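Local coordinates for protein SAM-dependent methyltransferase (Pyrococcus horikoshii, PDB 1WZN) that binds S-adenosyl-L-homocysteine and probably transfers the methyl group of S-adenosylmethionine to a substrate that has not been identified, at residues K126-V131 and L217-Y222; V157-Q162 and I170-E175; E166-M171 and V189-P194; E224-Y229 and Y243-I248. One frame throughout, in Å; residues are numbered along the deposited sequence.

Interaction 1: K126-V131 and L217-Y222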
loop_
_atom_site.group_PDB
_atom_site.type_symbol
_atom_site.label_atom_id
_atom_site.label_comp_id
_atom_site.label_asym_id
_atom_site.label_seq_id
_atom_site.Cartn_x
_atom_site.Cartn_y
_atom_site.Cartn_z
ATOM N N LYS A 126 -1.264 10.188 38.444
ATOM C CA LYS A 126 -2.260 10.549 39.448
ATOM C C LYS A 126 -3.260 9.409 39.606
ATOM O O LYS A 126 -3.672 9.080 40.718
ATOM C CB LYS A 126 -2.999 11.825 39.043
ATOM C CG LYS A 126 -4.055 12.262 40.055
ATOM C CD LYS A 126 -4.715 13.577 39.663
ATOM C CE LYS A 126 -5.661 14.060 40.755
ATOM N NZ LYS A 126 -6.324 15.354 40.404
ATOM N N LEU A 127 -3.654 8.823 38.481
ATOM C CA LEU A 127 -4.596 7.706 38.491
ATOM C C LEU A 127 -4.030 6.509 39.249
ATOM O O LEU A 127 -4.690 5.954 40.127
ATOM C CB LEU A 127 -4.931 7.274 37.055
ATOM C CG LEU A 127 -5.809 6.019 36.918
ATOM C CD1 LEU A 127 -7.163 6.260 37.580
ATOM C CD2 LEU A 127 -5.990 5.676 35.443
ATOM N N PHE A 128 -2.814 6.102 38.897
ATOM C CA PHE A 128 -2.179 4.963 39.544
ATOM C C PHE A 128 -2.036 5.204 41.043
ATOM O O PHE A 128 -2.173 4.279 41.843
ATOM C CB PHE A 128 -0.794 4.683 38.944
ATOM C CG PHE A 128 -0.822 4.181 37.518
ATOM C CD1 PHE A 128 -1.968 3.614 36.975
ATOM C CD2 PHE A 128 0.324 4.244 36.732
ATOM C CE1 PHE A 128 -1.973 3.116 35.669
ATOM C CE2 PHE A 128 0.329 3.751 35.431
ATOM C CZ PHE A 128 -0.821 3.186 34.898
ATOM N N SER A 129 -1.744 6.445 41.415
ATOM C CA SER A 129 -1.591 6.792 42.824
ATOM C C SER A 129 -2.924 6.613 43.558
ATOM O O SER A 129 -2.962 6.061 44.662
ATOM C CB SER A 129 -1.117 8.238 42.965
ATOM O OG SER A 129 -0.816 8.527 44.319
ATOM N N LYS A 130 -4.009 7.081 42.947
ATOM C CA LYS A 130 -5.338 6.959 43.546
ATOM C C LYS A 130 -5.784 5.499 43.613
ATOM O O LYS A 130 -6.466 5.094 44.558
ATOM C CB LYS A 130 -6.370 7.770 42.754
ATOM C CG LYS A 130 -6.050 9.249 42.612
ATOM C CD LYS A 130 -6.117 9.966 43.946
ATOM C CE LYS A 130 -6.784 11.327 43.810
ATOM N NZ LYS A 130 -7.541 11.690 45.039
ATOM N N VAL A 131 -5.408 4.714 42.607
ATOM C CA VAL A 131 -5.760 3.299 42.565
ATOM C C VAL A 131 -5.049 2.562 43.700
ATOM O O VAL A 131 -5.656 1.751 44.405
ATOM C CB VAL A 131 -5.371 2.656 41.202
ATOM C CG1 VAL A 131 -5.457 1.142 41.291
ATOM C CG2 VAL A 131 -6.311 3.168 40.104
ATOM N N LEU A 217 6.922 1.218 33.914
ATOM C CA LEU A 217 7.777 2.188 34.597
ATOM C C LEU A 217 6.946 3.194 35.384
ATOM O O LEU A 217 7.335 3.624 36.472
ATOM C CB LEU A 217 8.648 2.946 33.588
ATOM C CG LEU A 217 9.744 2.168 32.861
ATOM C CD1 LEU A 217 10.355 3.058 31.785
ATOM C CD2 LEU A 217 10.808 1.709 33.856
ATOM N N LEU A 218 5.803 3.584 34.832
ATOM C CA LEU A 218 4.945 4.539 35.516
ATOM C C LEU A 218 4.203 3.872 36.673
ATOM O O LEU A 218 3.961 4.498 37.701
ATOM C CB LEU A 218 3.948 5.152 34.528
ATOM C CG LEU A 218 4.573 6.049 33.453
ATOM C CD1 LEU A 218 3.572 6.309 32.338
ATOM C CD2 LEU A 218 5.031 7.352 34.087
ATOM N N ALA A 219 3.863 2.597 36.505
ATOM C CA ALA A 219 3.130 1.841 37.523
ATOM C C ALA A 219 3.982 1.326 38.685
ATOM O O ALA A 219 3.516 1.283 39.825
ATOM C CB ALA A 219 2.411 0.674 36.870
ATOM N N GLU A 220 5.220 0.924 38.401
ATOM C CA GLU A 220 6.099 0.401 39.449
ATOM C C GLU A 220 6.320 1.413 40.563
ATOM O O GLU A 220 6.749 1.062 41.658
ATOM C CB GLU A 220 7.450 -0.027 38.863
ATOM C CG GLU A 220 7.349 -1.178 37.874
ATOM C CD GLU A 220 8.704 -1.658 37.381
ATOM O OE1 GLU A 220 9.590 -0.803 37.151
ATOM O OE2 GLU A 220 8.873 -2.885 37.211
ATOM N N LYS A 221 6.017 2.672 40.282
ATOM C CA LYS A 221 6.183 3.727 41.267
ATOM C C LYS A 221 5.062 3.696 42.314
ATOM O O LYS A 221 5.173 4.334 43.360
ATOM C CB LYS A 221 6.184 5.086 40.563
ATOM C CG LYS A 221 7.153 5.188 39.378
ATOM C CD LYS A 221 7.047 6.550 38.694
ATOM C CE LYS A 221 8.083 6.708 37.584
ATOM N NZ LYS A 221 9.482 6.588 38.094
ATOM N N TYR A 222 4.002 2.935 42.047
ATOM C CA TYR A 222 2.850 2.890 42.952
ATOM C C TYR A 222 2.428 1.517 43.468
ATOM O O TYR A 222 1.638 1.421 44.407
ATOM C CB TYR A 222 1.662 3.563 42.261
ATOM C CG TYR A 222 1.965 4.976 41.830
ATOM C CD1 TYR A 222 1.989 6.015 42.756
ATOM C CD2 TYR A 222 2.296 5.267 40.502
ATOM C CE1 TYR A 222 2.334 7.303 42.379
ATOM C CE2 TYR A 222 2.644 6.558 40.114
ATOM C CZ TYR A 222 2.661 7.570 41.058
ATOM O OH TYR A 222 3.006 8.851 40.691
#
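Phe128 and Tyr222 both carry CG anti to their own carbonyl carbon (chi1 -68° and -56°), and these two torsions turn the aromatic side chains into the gap between helix 121-134 and the end of helix 212-219. The Tyr222 ring lies against the backbone of helix 121-134: Ser129 N and Phe128 C sit over one of its faces, while CB of Lys221 lies over the opposite face, Ser129 N and Lys221 CB both offset toward the rim. Two methylene groups complete this seat, Phe128 CB at 3.5 Å from Tyr222 CD2 and Ser129 CB at 3.6 Å from Tyr222 CE1. Phe128 in turn reaches across with one side of its ring. Its CD2 meets Leu218 O edge-on at 3.8 Å, and its CE2 lies 4.0 Å from both Leu218 CB and Ala219 CB. No hydrogen bond crosses between the segments; van der Waals contact alone joins them, with 247 Å² buried. Elsewhere on helix 121-134, Leu127 and Val131 rest on Met111 and Val109 of strand 106-111. Ala219 packs on Val226 of strand 225-230, and Leu218 also meets Leu217 of a second subunit, which places the pair of helices between the central sheet and a subunit interface.

Interaction 2: V157-Q162 and I170-E175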
loop_
_atom_site.group_PDB
_atom_site.type_symbol
_atom_site.label_atom_id
_atom_site.label_comp_id
_atom_site.label_asym_id
_atom_site.label_seq_id
_atom_site.Cartn_x
_atom_site.Cartn_y
_atom_site.Cartn_z
ATOM N N VAL A 157 -11.223 3.352 7.554
ATOM C CA VAL A 157 -11.732 1.983 7.595
ATOM C C VAL A 157 -13.235 2.097 7.807
ATOM O O VAL A 157 -13.684 2.817 8.698
ATOM C CB VAL A 157 -11.139 1.182 8.774
ATOM C CG1 VAL A 157 -11.764 -0.207 8.820
ATOM C CG2 VAL A 157 -9.629 1.078 8.629
ATOM N N VAL A 158 -14.016 1.396 6.992
ATOM C CA VAL A 158 -15.466 1.466 7.121
ATOM C C VAL A 158 -16.076 0.128 7.490
ATOM O O VAL A 158 -15.641 -0.916 7.007
ATOM C CB VAL A 158 -16.117 1.952 5.810
ATOM C CG1 VAL A 158 -17.617 2.103 5.998
ATOM C CG2 VAL A 158 -15.501 3.276 5.387
ATOM N N TRP A 159 -17.079 0.169 8.361
ATOM C CA TRP A 159 -17.787 -1.029 8.792
ATOM C C TRP A 159 -19.209 -0.672 9.210
ATOM O O TRP A 159 -19.575 0.504 9.246
ATOM C CB TRP A 159 -17.045 -1.722 9.935
ATOM C CG TRP A 159 -16.698 -0.849 11.094
ATOM C CD1 TRP A 159 -15.851 0.229 11.095
ATOM C CD2 TRP A 159 -17.140 -1.014 12.441
ATOM N NE1 TRP A 159 -15.738 0.740 12.368
ATOM C CE2 TRP A 159 -16.520 -0.005 13.213
ATOM C CE3 TRP A 159 -18.002 -1.919 13.076
ATOM C CZ2 TRP A 159 -16.733 0.122 14.590
ATOM C CZ3 TRP A 159 -18.214 -1.793 14.445
ATOM C CH2 TRP A 159 -17.580 -0.779 15.185
ATOM N N ASN A 160 -20.018 -1.681 9.525
ATOM C CA ASN A 160 -21.403 -1.412 9.883
ATOM C C ASN A 160 -21.971 -2.334 10.948
ATOM O O ASN A 160 -21.504 -3.455 11.131
ATOM C CB ASN A 160 -22.284 -1.506 8.634
ATOM C CG ASN A 160 -22.302 -2.908 8.036
ATOM O OD1 ASN A 160 -21.281 -3.416 7.574
ATOM N ND2 ASN A 160 -23.468 -3.538 8.046
ATOM N N GLU A 161 -22.982 -1.834 11.648
ATOM C CA GLU A 161 -23.679 -2.579 12.686
ATOM C C GLU A 161 -25.149 -2.185 12.588
ATOM O O GLU A 161 -25.527 -1.391 11.725
ATOM C CB GLU A 161 -23.137 -2.234 14.080
ATOM C CG GLU A 161 -21.726 -2.730 14.372
ATOM C CD GLU A 161 -21.589 -4.246 14.335
ATOM O OE1 GLU A 161 -22.583 -4.959 14.584
ATOM O OE2 GLU A 161 -20.468 -4.729 14.074
ATOM N N GLN A 162 -25.980 -2.729 13.470
ATOM C CA GLN A 162 -27.402 -2.423 13.429
ATOM C C GLN A 162 -28.071 -2.510 14.791
ATOM O O GLN A 162 -27.857 -3.462 15.540
ATOM C CB GLN A 162 -28.120 -3.375 12.457
ATOM C CG GLN A 162 -29.584 -3.008 12.217
ATOM C CD GLN A 162 -30.259 -3.876 11.158
ATOM O OE1 GLN A 162 -29.595 -4.481 10.320
ATOM N NE2 GLN A 162 -31.586 -3.918 11.186
ATOM N N ILE A 170 -20.028 3.094 10.047
ATOM C CA ILE A 170 -18.961 3.731 10.804
ATOM C C ILE A 170 -17.666 3.840 10.025
ATOM O O ILE A 170 -17.197 2.864 9.440
ATOM C CB ILE A 170 -18.704 2.925 12.091
ATOM C CG1 ILE A 170 -20.036 2.670 12.796
ATOM C CG2 ILE A 170 -17.742 3.676 13.012
ATOM C CD1 ILE A 170 -20.060 1.420 13.639
ATOM N N MET A 171 -17.086 5.035 10.026
ATOM C CA MET A 171 -15.839 5.268 9.321
ATOM C C MET A 171 -14.808 5.796 10.308
ATOM O O MET A 171 -15.010 6.847 10.917
ATOM C CB MET A 171 -16.067 6.273 8.200
ATOM C CG MET A 171 -14.840 6.568 7.370
ATOM S SD MET A 171 -15.306 7.441 5.871
ATOM C CE MET A 171 -15.599 9.086 6.521
ATOM N N ASP A 172 -13.713 5.057 10.457
ATOM C CA ASP A 172 -12.652 5.419 11.390
ATOM C C ASP A 172 -11.351 5.815 10.718
ATOM O O ASP A 172 -10.946 5.218 9.719
ATOM C CB ASP A 172 -12.328 4.251 12.322
ATOM C CG ASP A 172 -13.531 3.756 13.093
ATOM O OD1 ASP A 172 -14.366 4.582 13.505
ATOM O OD2 ASP A 172 -13.625 2.529 13.297
ATOM N N TRP A 173 -10.691 6.819 11.278
ATOM C CA TRP A 173 -9.399 7.241 10.763
ATOM C C TRP A 173 -8.638 7.892 11.904
ATOM O O TRP A 173 -9.237 8.354 12.882
ATOM C CB TRP A 173 -9.554 8.182 9.557
ATOM C CG TRP A 173 -9.946 9.600 9.843
ATOM C CD1 TRP A 173 -9.107 10.675 9.952
ATOM C CD2 TRP A 173 -11.275 10.118 9.970
ATOM N NE1 TRP A 173 -9.831 11.826 10.129
ATOM C CE2 TRP A 173 -11.165 11.514 10.146
ATOM C CE3 TRP A 173 -12.549 9.537 9.949
ATOM C CZ2 TRP A 173 -12.282 12.343 10.301
ATOM C CZ3 TRP A 173 -13.665 10.362 10.102
ATOM C CH2 TRP A 173 -13.520 11.751 10.276
ATOM N N ARG A 174 -7.316 7.900 11.799
ATOM C CA ARG A 174 -6.498 8.476 12.851
ATOM C C ARG A 174 -5.416 9.407 12.329
ATOM O O ARG A 174 -4.972 9.300 11.181
ATOM C CB ARG A 174 -5.839 7.370 13.675
ATOM C CG ARG A 174 -4.936 6.466 12.862
ATOM C CD ARG A 174 -3.987 5.679 13.752
ATOM N NE ARG A 174 -3.196 4.705 12.999
ATOM C CZ ARG A 174 -2.423 4.996 11.956
ATOM N NH1 ARG A 174 -2.321 6.246 11.518
ATOM N NH2 ARG A 174 -1.745 4.029 11.349
ATOM N N GLU A 175 -5.009 10.323 13.196
ATOM C CA GLU A 175 -3.964 11.288 12.900
ATOM C C GLU A 175 -3.012 11.191 14.086
ATOM O O GLU A 175 -3.381 11.508 15.218
ATOM C CB GLU A 175 -4.572 12.688 12.772
ATOM C CG GLU A 175 -5.280 12.900 11.431
ATOM C CD GLU A 175 -6.343 13.985 11.470
ATOM O OE1 GLU A 175 -6.120 15.023 12.129
ATOM O OE2 GLU A 175 -7.403 13.801 10.822
#
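The axes of strand segments 157-162 and 170-175 run antiparallel at 151°, with Val157-Asp172 and Trp159-Ile170 as hydrogen-bonded pairs and Val158-Met171 as the non-hydrogen-bonded pair between them. On the face bearing Trp159, Ile170 and Asp172, the indole is folded back over the neighbouring strand: with chi1 at 52°, CG stands between the backbone N and the carbonyl carbon. Ile170 CD1 then lies 3.6 Å from the centroid of the six-membered ring, only 8° off its normal, a CH-pi contact over the face. The indole edge meets Asp172, where NE1 donates to OD2 at 2.9 Å; the acceptor is close to the ring plane, but the donor stands above the carboxylate plane. On the other face, Val158 CG2 touches Met171 CG at 3.9 Å, beside Val158 of a fourth subunit. Asp172 OD1 forms a salt bridge with Arg187 of the adjacent strand, so the carboxylate links an indole N-H to a cation, an arrangement that would probably favour its ionised form, while the methyl over the face and the bond at NE1 together limit the rotation of the indole.

Interaction 3: E166-M171 and V189-P194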
loop_
_atom_site.group_PDB
_atom_site.type_symbol
_atom_site.label_atom_id
_atom_site.label_comp_id
_atom_site.label_asym_id
_atom_site.label_seq_id
_atom_site.Cartn_x
_atom_site.Cartn_y
_atom_site.Cartn_z
ATOM N N GLU A 166 -32.429 0.648 12.889
ATOM C CA GLU A 166 -31.400 1.589 12.474
ATOM C C GLU A 166 -30.095 0.910 12.092
ATOM O O GLU A 166 -29.613 0.010 12.782
ATOM C CB GLU A 166 -31.155 2.614 13.582
ATOM C CG GLU A 166 -32.395 3.425 13.943
ATOM C CD GLU A 166 -32.092 4.605 14.849
ATOM O OE1 GLU A 166 -31.387 4.413 15.858
ATOM O OE2 GLU A 166 -32.569 5.724 14.558
ATOM N N LYS A 167 -29.522 1.342 10.976
ATOM C CA LYS A 167 -28.269 0.779 10.518
ATOM C C LYS A 167 -27.173 1.806 10.735
ATOM O O LYS A 167 -27.348 2.997 10.456
ATOM C CB LYS A 167 -28.377 0.383 9.043
ATOM C CG LYS A 167 -29.366 -0.762 8.847
ATOM C CD LYS A 167 -29.578 -1.127 7.399
ATOM C CE LYS A 167 -30.667 -2.195 7.289
ATOM N NZ LYS A 167 -31.018 -2.497 5.868
ATOM N N LEU A 168 -26.050 1.346 11.267
ATOM C CA LEU A 168 -24.943 2.250 11.525
ATOM C C LEU A 168 -23.789 1.989 10.576
ATOM O O LEU A 168 -23.337 0.854 10.447
ATOM C CB LEU A 168 -24.456 2.092 12.970
ATOM C CG LEU A 168 -25.231 2.813 14.078
ATOM C CD1 LEU A 168 -26.669 2.320 14.138
ATOM C CD2 LEU A 168 -24.529 2.564 15.410
ATOM N N VAL A 169 -23.338 3.034 9.888
ATOM C CA VAL A 169 -22.186 2.914 9.002
ATOM C C VAL A 169 -21.133 3.745 9.706
ATOM O O VAL A 169 -21.323 4.944 9.941
ATOM C CB VAL A 169 -22.455 3.476 7.600
ATOM C CG1 VAL A 169 -21.164 3.473 6.785
ATOM C CG2 VAL A 169 -23.503 2.621 6.905
ATOM N N ILE A 170 -20.028 3.094 10.047
ATOM C CA ILE A 170 -18.961 3.731 10.804
ATOM C C ILE A 170 -17.666 3.840 10.025
ATOM O O ILE A 170 -17.197 2.864 9.440
ATOM C CB ILE A 170 -18.704 2.925 12.091
ATOM C CG1 ILE A 170 -20.036 2.670 12.796
ATOM C CG2 ILE A 170 -17.742 3.676 13.012
ATOM C CD1 ILE A 170 -20.060 1.420 13.639
ATOM N N MET A 171 -17.086 5.035 10.026
ATOM C CA MET A 171 -15.839 5.268 9.321
ATOM C C MET A 171 -14.808 5.796 10.308
ATOM O O MET A 171 -15.010 6.847 10.917
ATOM C CB MET A 171 -16.067 6.273 8.200
ATOM C CG MET A 171 -14.840 6.568 7.370
ATOM S SD MET A 171 -15.306 7.441 5.871
ATOM C CE MET A 171 -15.599 9.086 6.521
ATOM N N VAL A 189 -20.039 8.393 12.689
ATOM C CA VAL A 189 -21.093 7.394 12.815
ATOM C C VAL A 189 -22.343 7.924 12.124
ATOM O O VAL A 189 -22.886 8.964 12.499
ATOM C CB VAL A 189 -21.412 7.083 14.295
ATOM C CG1 VAL A 189 -22.552 6.063 14.387
ATOM C CG2 VAL A 189 -20.163 6.542 14.986
ATOM N N GLN A 190 -22.775 7.227 11.082
ATOM C CA GLN A 190 -23.972 7.632 10.361
ATOM C C GLN A 190 -25.066 6.638 10.739
ATOM O O GLN A 190 -24.872 5.427 10.642
ATOM C CB GLN A 190 -23.709 7.615 8.850
ATOM C CG GLN A 190 -22.713 8.683 8.408
ATOM C CD GLN A 190 -22.305 8.540 6.960
ATOM O OE1 GLN A 190 -21.460 7.709 6.618
ATOM N NE2 GLN A 190 -22.911 9.343 6.097
ATOM N N ILE A 191 -26.202 7.163 11.190
ATOM C CA ILE A 191 -27.332 6.337 11.615
ATOM C C ILE A 191 -28.431 6.445 10.568
ATOM O O ILE A 191 -29.056 7.495 10.416
ATOM C CB ILE A 191 -27.853 6.815 12.987
ATOM C CG1 ILE A 191 -26.693 6.811 13.988
ATOM C CG2 ILE A 191 -28.966 5.896 13.495
ATOM C CD1 ILE A 191 -27.071 7.306 15.370
ATOM N N LEU A 192 -28.651 5.351 9.849
ATOM C CA LEU A 192 -29.636 5.297 8.776
ATOM C C LEU A 192 -30.970 4.678 9.159
ATOM O O LEU A 192 -31.019 3.561 9.671
ATOM C CB LEU A 192 -29.077 4.503 7.588
ATOM C CG LEU A 192 -28.040 5.150 6.669
ATOM C CD1 LEU A 192 -26.881 5.698 7.484
ATOM C CD2 LEU A 192 -27.562 4.110 5.651
ATOM N N ARG A 193 -32.046 5.412 8.897
ATOM C CA ARG A 193 -33.394 4.925 9.158
ATOM C C ARG A 193 -33.889 4.258 7.871
ATOM O O ARG A 193 -33.357 4.515 6.788
ATOM C CB ARG A 193 -34.316 6.081 9.557
ATOM C CG ARG A 193 -33.918 6.733 10.879
ATOM C CD ARG A 193 -35.051 7.546 11.471
ATOM N NE ARG A 193 -36.213 6.709 11.765
ATOM C CZ ARG A 193 -36.234 5.745 12.682
ATOM N NH1 ARG A 193 -35.155 5.486 13.410
ATOM N NH2 ARG A 193 -37.339 5.034 12.869
ATOM N N PRO A 194 -34.901 3.382 7.977
ATOM C CA PRO A 194 -35.481 2.662 6.839
ATOM C C PRO A 194 -35.829 3.518 5.623
ATOM O O PRO A 194 -35.597 3.105 4.487
ATOM C CB PRO A 194 -36.712 1.997 7.449
ATOM C CG PRO A 194 -36.248 1.685 8.840
ATOM C CD PRO A 194 -35.553 2.976 9.237
#
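Glu166 meets Ile191 of the facing strand and Arg193 just beyond its end: its OE2 forms a salt bridge with Arg193 NH1 at 2.8 Å, and its CD rests 3.6 Å from Ile191 CG2. The chain gets there by extending beyond CG (chi2 -169°), while Arg193 bends at chi3. Carboxylate and guanidinium planes are 61° apart, and the N-H...O angle of 121° makes the hydrogen-bond component weak. Lys167 pairs with Leu192 through two backbone hydrogen bonds, Lys167 N to Leu192 O at 3.0 Å and Leu192 N to Lys167 O at 2.8 Å. Leu168 forms a non-hydrogen-bonded pair with Ile191, and its CD2 reaches diagonally to Val189 CG1 at 4.1 Å. Val169 then pairs with Gln190, Val169 N to Gln190 O and Gln190 N to Val169 O, both 2.9 Å. Ile170 closes the ladder with its CG2 at 4.2 Å from Val189 CG2. The Leu168, Ile170, Val189 and Ile191 face includes contacts with Tyr11 and Leu8, whereas Val169 and Leu192, on the other face, pack on Leu188 of a third subunit. Glu166 OE1 is hydrogen-bonded to Tyr11 OH, so the carboxylate oxygens are divided between a phenol and a cation, consistent with an ionised glutamate.

Interaction 4: E224-Y229 and Y243-I248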
loop_
_atom_site.group_PDB
_atom_site.type_symbol
_atom_site.label_atom_id
_atom_site.label_comp_id
_atom_site.label_asym_id
_atom_site.label_seq_id
_atom_site.Cartn_x
_atom_site.Cartn_y
_atom_site.Cartn_z
ATOM N N GLU A 224 3.887 -2.529 44.541
ATOM C CA GLU A 224 5.099 -3.259 44.886
ATOM C C GLU A 224 5.620 -4.042 43.695
ATOM O O GLU A 224 6.823 -4.070 43.433
ATOM C CB GLU A 224 4.856 -4.232 46.031
ATOM C CG GLU A 224 6.144 -4.899 46.480
ATOM C CD GLU A 224 5.939 -5.871 47.609
ATOM O OE1 GLU A 224 5.177 -6.842 47.422
ATOM O OE2 GLU A 224 6.542 -5.661 48.682
ATOM N N LYS A 225 4.709 -4.691 42.980
ATOM C CA LYS A 225 5.091 -5.469 41.816
ATOM C C LYS A 225 4.150 -5.208 40.653
ATOM O O LYS A 225 2.937 -5.071 40.834
ATOM C CB LYS A 225 5.096 -6.960 42.146
ATOM C CG LYS A 225 5.582 -7.821 40.995
ATOM C CD LYS A 225 5.908 -9.232 41.435
ATOM C CE LYS A 225 6.571 -9.993 40.300
ATOM N NZ LYS A 225 7.764 -9.262 39.783
ATOM N N VAL A 226 4.719 -5.135 39.455
ATOM C CA VAL A 226 3.929 -4.898 38.256
ATOM C C VAL A 226 4.262 -5.974 37.242
ATOM O O VAL A 226 5.425 -6.352 37.077
ATOM C CB VAL A 226 4.234 -3.517 37.633
ATOM C CG1 VAL A 226 3.493 -3.368 36.309
ATOM C CG2 VAL A 226 3.809 -2.415 38.579
ATOM N N LYS A 227 3.236 -6.491 36.583
ATOM C CA LYS A 227 3.433 -7.510 35.576
ATOM C C LYS A 227 2.817 -7.041 34.269
ATOM O O LYS A 227 1.862 -6.263 34.265
ATOM C CB LYS A 227 2.792 -8.823 36.022
ATOM C CG LYS A 227 3.441 -9.410 37.270
ATOM C CD LYS A 227 2.840 -10.749 37.628
ATOM C CE LYS A 227 3.705 -11.486 38.639
ATOM N NZ LYS A 227 5.162 -11.366 38.334
ATOM N N ILE A 228 3.395 -7.492 33.164
ATOM C CA ILE A 228 2.890 -7.150 31.842
ATOM C C ILE A 228 2.564 -8.472 31.173
ATOM O O ILE A 228 3.438 -9.327 31.022
ATOM C CB ILE A 228 3.956 -6.408 30.998
ATOM C CG1 ILE A 228 4.398 -5.136 31.720
ATOM C CG2 ILE A 228 3.383 -6.053 29.624
ATOM C CD1 ILE A 228 5.502 -4.375 31.004
ATOM N N TYR A 229 1.300 -8.654 30.801
ATOM C CA TYR A 229 0.866 -9.881 30.145
ATOM C C TYR A 229 0.305 -9.531 28.779
ATOM O O TYR A 229 0.053 -8.365 28.483
ATOM C CB TYR A 229 -0.236 -10.587 30.952
ATOM C CG TYR A 229 0.158 -11.055 32.337
ATOM C CD1 TYR A 229 1.379 -11.690 32.563
ATOM C CD2 TYR A 229 -0.714 -10.901 33.416
ATOM C CE1 TYR A 229 1.722 -12.162 33.828
ATOM C CE2 TYR A 229 -0.386 -11.370 34.687
ATOM C CZ TYR A 229 0.833 -12.000 34.887
ATOM O OH TYR A 229 1.163 -12.461 36.140
ATOM N N TYR A 243 -2.121 -5.664 25.486
ATOM C CA TYR A 243 -1.406 -5.855 26.735
ATOM C C TYR A 243 -2.241 -5.639 27.977
ATOM O O TYR A 243 -3.249 -4.931 27.953
ATOM C CB TYR A 243 -0.208 -4.908 26.768
ATOM C CG TYR A 243 0.549 -4.924 25.463
ATOM C CD1 TYR A 243 1.213 -6.069 25.044
ATOM C CD2 TYR A 243 0.520 -3.823 24.608
ATOM C CE1 TYR A 243 1.829 -6.132 23.793
ATOM C CE2 TYR A 243 1.133 -3.871 23.352
ATOM C CZ TYR A 243 1.780 -5.033 22.953
ATOM O OH TYR A 243 2.344 -5.112 21.700
ATOM N N TRP A 244 -1.801 -6.268 29.057
ATOM C CA TRP A 244 -2.450 -6.138 30.348
ATOM C C TRP A 244 -1.387 -5.774 31.360
ATOM O O TRP A 244 -0.341 -6.421 31.425
ATOM C CB TRP A 244 -3.094 -7.450 30.784
ATOM C CG TRP A 244 -4.208 -7.888 29.917
ATOM C CD1 TRP A 244 -4.113 -8.543 28.723
ATOM C CD2 TRP A 244 -5.600 -7.692 30.162
ATOM N NE1 TRP A 244 -5.369 -8.769 28.209
ATOM C CE2 TRP A 244 -6.300 -8.255 29.072
ATOM C CE3 TRP A 244 -6.328 -7.091 31.197
ATOM C CZ2 TRP A 244 -7.695 -8.237 28.987
ATOM C CZ3 TRP A 244 -7.718 -7.072 31.110
ATOM C CH2 TRP A 244 -8.383 -7.642 30.013
ATOM N N ILE A 245 -1.643 -4.722 32.128
ATOM C CA ILE A 245 -0.731 -4.317 33.179
ATOM C C ILE A 245 -1.422 -4.732 34.473
ATOM O O ILE A 245 -2.596 -4.427 34.681
ATOM C CB ILE A 245 -0.497 -2.794 33.194
ATOM C CG1 ILE A 245 0.270 -2.369 31.937
ATOM C CG2 ILE A 245 0.280 -2.401 34.443
ATOM C CD1 ILE A 245 1.657 -2.966 31.823
ATOM N N VAL A 246 -0.702 -5.457 35.317
ATOM C CA VAL A 246 -1.247 -5.904 36.587
ATOM C C VAL A 246 -0.382 -5.354 37.706
ATOM O O VAL A 246 0.816 -5.639 37.779
ATOM C CB VAL A 246 -1.277 -7.446 36.675
ATOM C CG1 VAL A 246 -1.749 -7.885 38.063
ATOM C CG2 VAL A 246 -2.188 -8.005 35.590
ATOM N N GLY A 247 -0.988 -4.535 38.556
ATOM C CA GLY A 247 -0.262 -3.961 39.673
ATOM C C GLY A 247 -0.690 -4.667 40.943
ATOM O O GLY A 247 -1.887 -4.785 41.212
ATOM N N ILE A 248 0.280 -5.137 41.724
ATOM C CA ILE A 248 -0.022 -5.844 42.967
ATOM C C ILE A 248 0.412 -5.002 44.167
ATOM O O ILE A 248 1.587 -4.644 44.303
ATOM C CB ILE A 248 0.704 -7.202 43.025
ATOM C CG1 ILE A 248 0.451 -7.975 41.731
ATOM C CG2 ILE A 248 0.208 -8.006 44.227
ATOM C CD1 ILE A 248 1.387 -9.146 41.520
#
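Strands 225-230 and 242-248 form an antiparallel beta hairpin at one edge of the seven-stranded sheet of the methyltransferase's Rossmann-like fold, the 7-6 end of its 3-2-1-4-5-7-6 order. The axes of 225-229 and 243-248 run at 162°. A classic beta bulge opens the pairing, Glu224 and Lys225 both facing Ile248; Lys225 N to Ile248 O is a weak hydrogen bond at 3.4 Å, whereas Ile248 N reaches Lys225 O at 2.8 Å. Lys227 with Val246 and Tyr229 with Trp244 continue as hydrogen-bonded pairs. On the Val246 face, the valine CG2 lies 3.9 Å from Tyr229 CD2, approaching the ring obliquely. Tyr229 OH hydrogen-bonds to Asp37, and its ring also packs on Phe29 of helix 23-36. The opposite face, turned to helix 212-219, bears Val226, Ile228 and Ile245, with Val226 CG1 at 3.8 Å from Ile245 CG2. Ile228 and Ile245 lie side by side and point the same way; because Ile245 bends at chi2 (-63°), its CD1 presses on Ile228 CG1 at a tight 3.5 Å.

In the fold
The four contacts fall into two groups on opposite sides of the chain's centre. Interactions 1 and 4, centres 11 Å apart, touch where Ala219 and Glu220 meet Val226, since helix 212-219 is followed in the chain, after a short loop, by strand 225-230; they belong to the seven-stranded sheet and one of its helical layers. Interactions 2 and 3, also 11 Å apart between centres, share Ile170 and Met171 on strand 166-177, the second strand of a separate four-stranded antiparallel sheet. The centre of either contact in one group is about 32 to 40 Å from the centres of those in the other. Along the chain, interactions 2 and 3 are nested inside the loop closed by interaction 1, and interaction 4 follows. The antiparallel sheet is thus an insertion within the methyltransferase fold, and it contributes to subunit contacts.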